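PDB 6VSS: arginase, mitochondrial from Medicago truncatula, which hydrolyses L-arginine to urea and L-ornithine, and agmatine to urea and putrescine, using two manganese ions per subunit in a homohexamer. Local coordinates for residues B[136-141]-B[163-168]; B[220-225]-B[240-245]. One frame throughout, in Å; residues are numbered along the deposited sequence.

Contact 1: B[136-141]-B[163-168]; sequences NVISES and SFPVVR
Ser139 on helix 131-146 meets Pro165 and Arg168 on helix 163-174, where two helices of the arginase alpha/beta fold pack beside its parallel sheet. The short segments run at 44° to each other, and their axes approach to 8.1 Å. Ser139 sits at the middle of the polar part. Its OG donates to the backbone O of Pro165 at 2.8 Å, and this donor lies tilted out of the carbonyl plane. The same OG accepts two bonds from one guanidinium group. Arg168 NH2 reaches Ser139 OG at 3.0 Å and Arg168 NE reaches it at 3.2 Å. The grip is side-on, and the oxygen lies almost in the guanidinium plane, at its edge. Ser139 OG is therefore held by three bonds across the contact and is satisfied although buried. Arg168 gets there through a chain that leaves with CG anti to the backbone N (chi1 170°) and bends at chi3, which turns NE and NH2 back toward Ser139. A leucine here would probably leave Ser139 OG without its two donors, and the hydroxyl would be held across the contact by Pro165 O alone. Asn136 OD1 lies obliquely to the same guanidinium, too poorly angled for a hydrogen bond.

Beside the polar cluster is an apolar patch. Ile138 CG2 packs on Pro165 CB at 3.8 Å and also approaches Val166 CG2.

Further out, Ile138 touches Leu71, Val166 touches Tyr265 of strand 264-269, and Arg168 rests on Tyr212. Ser163, at the start of its helix, bonds through OG to Asp309. Within helix 131-146, Ser141 OG donates to Val137 O at 3.0 Å, from the opposite face of that carbonyl to Ser141 N.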
# COMPACT_ATOMS: atom_id res chain seq x y z
N ASN B 136 -19.31 19.43 27.68
CA ASN B 136 -20.31 20.52 27.78
C ASN B 136 -20.27 21.36 26.50
O ASN B 136 -21.31 21.71 26.01
CB ASN B 136 -20.05 21.37 29.03
CG ASN B 136 -20.67 20.78 30.27
OD1 ASN B 136 -21.43 19.83 30.21
ND2 ASN B 136 -20.34 21.33 31.42
N VAL B 137 -19.08 21.64 25.99
CA VAL B 137 -18.92 22.45 24.76
C VAL B 137 -19.50 21.68 23.56
O VAL B 137 -20.13 22.32 22.68
CB VAL B 137 -17.45 22.84 24.53
CG1 VAL B 137 -17.22 23.25 23.09
CG2 VAL B 137 -16.99 23.94 25.49
N ILE B 138 -19.34 20.36 23.52
CA ILE B 138 -19.91 19.53 22.41
C ILE B 138 -21.45 19.60 22.48
O ILE B 138 -22.12 19.78 21.43
CB ILE B 138 -19.38 18.10 22.49
CG1 ILE B 138 -17.90 18.04 22.08
CG2 ILE B 138 -20.22 17.18 21.63
CD1 ILE B 138 -17.16 16.79 22.60
N SER B 139 -22.01 19.52 23.69
CA SER B 139 -23.48 19.59 23.91
C SER B 139 -24.01 20.95 23.43
O SER B 139 -25.07 20.98 22.77
CB SER B 139 -23.87 19.36 25.37
OG SER B 139 -23.56 18.03 25.78
N GLU B 140 -23.37 22.05 23.86
CA GLU B 140 -23.81 23.42 23.47
C GLU B 140 -23.80 23.50 21.95
O GLU B 140 -24.78 23.96 21.38
CB GLU B 140 -22.90 24.48 24.04
CG GLU B 140 -22.93 24.58 25.55
CD GLU B 140 -24.30 24.84 26.17
OE1 GLU B 140 -25.12 25.51 25.51
OE2 GLU B 140 -24.54 24.36 27.29
N SER B 141 -22.75 22.98 21.30
CA SER B 141 -22.65 22.94 19.83
C SER B 141 -23.89 22.28 19.23
O SER B 141 -24.53 22.89 18.35
CB SER B 141 -21.39 22.28 19.39
OG SER B 141 -20.31 23.12 19.78
N SER B 163 -20.89 10.48 21.40
CA SER B 163 -22.35 10.21 21.32
C SER B 163 -22.99 10.56 22.67
O SER B 163 -24.11 11.03 22.67
CB SER B 163 -22.64 8.80 20.93
OG SER B 163 -22.23 8.50 19.60
N PHE B 164 -22.25 10.41 23.78
CA PHE B 164 -22.81 10.76 25.12
C PHE B 164 -23.24 12.22 25.11
O PHE B 164 -24.44 12.48 25.21
CB PHE B 164 -21.89 10.41 26.29
CG PHE B 164 -22.26 11.10 27.57
CD1 PHE B 164 -23.54 10.99 28.11
CD2 PHE B 164 -21.31 11.80 28.30
CE1 PHE B 164 -23.87 11.61 29.32
CE2 PHE B 164 -21.63 12.39 29.52
CZ PHE B 164 -22.92 12.30 30.02
N PRO B 165 -22.30 13.21 25.00
CA PRO B 165 -22.67 14.62 24.97
C PRO B 165 -23.65 15.03 23.86
O PRO B 165 -24.47 15.95 24.09
CB PRO B 165 -21.34 15.37 24.77
CG PRO B 165 -20.29 14.31 24.47
CD PRO B 165 -20.85 13.03 25.05
N VAL B 166 -23.60 14.36 22.70
CA VAL B 166 -24.57 14.63 21.61
C VAL B 166 -25.96 14.19 22.09
O VAL B 166 -26.91 14.96 21.99
CB VAL B 166 -24.19 13.92 20.31
CG1 VAL B 166 -25.16 14.23 19.20
CG2 VAL B 166 -22.77 14.26 19.94
N VAL B 167 -26.08 12.97 22.59
CA VAL B 167 -27.43 12.43 22.90
C VAL B 167 -27.97 13.15 24.14
O VAL B 167 -29.17 13.43 24.18
CB VAL B 167 -27.37 10.91 23.02
CG1 VAL B 167 -28.57 10.36 23.75
CG2 VAL B 167 -27.18 10.27 21.64
N ARG B 168 -27.11 13.53 25.08
CA ARG B 168 -27.53 14.31 26.27
C ARG B 168 -28.18 15.62 25.79
O ARG B 168 -29.23 16.07 26.37
CB ARG B 168 -26.34 14.60 27.19
CG ARG B 168 -26.68 15.60 28.29
CD ARG B 168 -25.48 15.93 29.16
NE ARG B 168 -24.34 16.51 28.45
CZ ARG B 168 -23.12 16.61 28.96
NH1 ARG B 168 -22.89 16.19 30.18
NH2 ARG B 168 -22.14 17.15 28.27

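Contact 2: B[220-225]-B[240-245]; sequences GIRSIT and HEMRTL
The beta-alpha-beta unit of strand 213-221, helix 226-234 and strand 238-241 closes here, with Ile221 and Glu241 forming a parallel bridge at the C-terminal ends of the two strands. The bridge CA atoms of Ile221 and Glu241 are 4.5 Å apart, and the side chains diverge. Ile221 O accepts from Met242 N at 2.8 Å, a fairly straight bond. Glu241 CA also comes within 3.1 Å of Ile221 O, as a CA-H...O contact. On the other side of the bridge, Ile221 N gives only a weak bond to His240 O. The same His240 O also takes a proton from a water. That water accepts from Gly220 N, so it bridges the two segments where Gly220 N makes no direct bond to His240 O.

Met242 curls over Gly220. Its chain is bent at chi2 (-61°) and chi3 (-68°), which brings SD to 3.7 Å from Gly220 CA. Met242 CG lies 3.8 Å from Arg222 CD, and the two side chains run alongside each other, pointing the same way. Gly220 has a positive phi, 96°, where the chain turns a corner.

The buried Arg222 donates through NH1 to Gly220 O, close by in sequence. Its NH1, NE and NH2 also bond Ser272 O, Glu285 O and Asp271 O respectively, tying this corner to the loop carrying the manganese ligand Asp271. From a neighbouring subunit, Asn98 touches the ornithine-binding Ser223 and Glu103 pairs with Arg243 NH1.

The side chain of Glu241 leaves away from 220-225, although its CB still touches Ile221 O; its carboxylate forms salt bridges with Arg243 and with Arg229 of helix 226-234. Arg243 NE meets Glu241 OE1 at 2.7 Å, from above the carboxylate plane.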
# COMPACT_ATOMS: atom_id res chain seq x y z
N GLY B 220 -24.80 -5.45 14.94
CA GLY B 220 -23.43 -5.78 14.49
C GLY B 220 -22.50 -6.21 15.61
O GLY B 220 -21.31 -6.42 15.35
N ILE B 221 -23.04 -6.45 16.80
CA ILE B 221 -22.23 -6.71 18.01
C ILE B 221 -21.56 -8.08 17.89
O ILE B 221 -22.27 -9.04 17.62
CB ILE B 221 -23.11 -6.61 19.27
CG1 ILE B 221 -23.78 -5.24 19.36
CG2 ILE B 221 -22.29 -6.93 20.50
CD1 ILE B 221 -22.85 -4.13 19.66
N ARG B 222 -20.24 -8.13 18.06
CA ARG B 222 -19.44 -9.36 17.96
C ARG B 222 -18.24 -9.30 18.90
O ARG B 222 -17.41 -10.14 18.78
CB ARG B 222 -19.01 -9.61 16.52
CG ARG B 222 -18.40 -8.41 15.83
CD ARG B 222 -18.43 -8.62 14.38
NE ARG B 222 -17.59 -7.62 13.70
CZ ARG B 222 -17.95 -6.43 13.26
NH1 ARG B 222 -19.17 -5.96 13.46
NH2 ARG B 222 -17.07 -5.70 12.60
N SER B 223 -18.22 -8.40 19.87
CA SER B 223 -17.05 -8.13 20.76
C SER B 223 -17.58 -7.62 22.11
O SER B 223 -17.83 -6.41 22.23
CB SER B 223 -16.10 -7.16 20.17
OG SER B 223 -14.98 -7.08 21.03
N ILE B 224 -17.76 -8.51 23.07
CA ILE B 224 -18.50 -8.17 24.30
C ILE B 224 -17.96 -9.05 25.42
O ILE B 224 -17.79 -10.26 25.23
CB ILE B 224 -20.00 -8.29 24.01
CG1 ILE B 224 -20.84 -8.00 25.26
CG2 ILE B 224 -20.30 -9.62 23.35
CD1 ILE B 224 -22.34 -8.02 25.02
N THR B 225 -17.58 -8.41 26.50
CA THR B 225 -17.05 -9.06 27.72
C THR B 225 -18.25 -9.50 28.53
O THR B 225 -19.33 -8.95 28.30
CB THR B 225 -16.15 -8.07 28.45
OG1 THR B 225 -17.02 -6.96 28.69
CG2 THR B 225 -14.94 -7.67 27.63
N HIS B 240 -28.26 -6.97 19.63
CA HIS B 240 -28.29 -8.03 18.61
C HIS B 240 -26.86 -8.38 18.20
O HIS B 240 -26.21 -7.55 17.56
CB HIS B 240 -29.18 -7.61 17.45
CG HIS B 240 -30.58 -7.35 17.85
ND1 HIS B 240 -31.54 -8.34 17.86
CD2 HIS B 240 -31.20 -6.24 18.31
CE1 HIS B 240 -32.69 -7.85 18.30
NE2 HIS B 240 -32.52 -6.59 18.59
N GLU B 241 -26.46 -9.63 18.45
CA GLU B 241 -25.12 -10.18 18.10
C GLU B 241 -25.09 -10.76 16.68
O GLU B 241 -26.15 -11.31 16.21
CB GLU B 241 -24.77 -11.21 19.16
CG GLU B 241 -24.59 -10.57 20.54
CD GLU B 241 -24.26 -11.60 21.63
OE1 GLU B 241 -23.32 -12.42 21.42
OE2 GLU B 241 -24.93 -11.58 22.68
N MET B 242 -23.96 -10.64 15.99
CA MET B 242 -23.82 -11.19 14.61
C MET B 242 -24.16 -12.69 14.59
O MET B 242 -24.69 -13.15 13.59
CB MET B 242 -22.40 -11.02 14.08
CG MET B 242 -22.02 -9.60 13.77
SD MET B 242 -23.09 -8.86 12.51
CE MET B 242 -22.62 -9.78 11.04
N ARG B 243 -23.84 -13.44 15.64
CA ARG B 243 -24.11 -14.91 15.70
C ARG B 243 -25.63 -15.22 15.68
O ARG B 243 -25.93 -16.42 15.50
CB ARG B 243 -23.40 -15.56 16.89
CG ARG B 243 -23.93 -15.14 18.25
CD ARG B 243 -23.08 -15.59 19.40
NE ARG B 243 -23.63 -14.99 20.61
CZ ARG B 243 -24.30 -15.64 21.57
NH1 ARG B 243 -24.48 -16.94 21.50
NH2 ARG B 243 -24.79 -14.98 22.60
N THR B 244 -26.55 -14.25 15.81
CA THR B 244 -28.03 -14.49 15.72
C THR B 244 -28.65 -13.69 14.59
O THR B 244 -29.89 -13.44 14.62
CB THR B 244 -28.80 -14.20 17.03
OG1 THR B 244 -28.61 -12.90 17.59
CG2 THR B 244 -28.42 -15.17 18.12
N LEU B 245 -27.84 -13.23 13.63
CA LEU B 245 -28.32 -12.19 12.70
C LEU B 245 -29.44 -12.76 11.83
O LEU B 245 -30.43 -12.03 11.58
CB LEU B 245 -27.19 -11.76 11.76
CG LEU B 245 -27.62 -10.70 10.76
CD1 LEU B 245 -28.05 -9.45 11.50
CD2 LEU B 245 -26.52 -10.37 9.76
O HOH W 1 -26.30 -8.00 14.80

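How the contacts relate
Contact 1 and contact 2 share no secondary-structure element. Their centres lie 28 Å apart, with nearest atoms about 13 Å apart. Both are largely buried, but contact 1 is nearer the middle of the chain and touches no other subunit. Contact 2 lies at an outermost strand of this chain's sheet and reaches a neighbouring subunit. Contact 1 is made mostly by side chains, with one serine hydroxyl joining a guanidinium and a backbone carbonyl. In 220-225/240-245 the backbone joins two strands, aided by a water; one arginine ties inward to the metal-binding loop and another outward to the neighbouring subunit. Contact 2 includes an ornithine-binding residue, whereas contact 1 stands back from the metals.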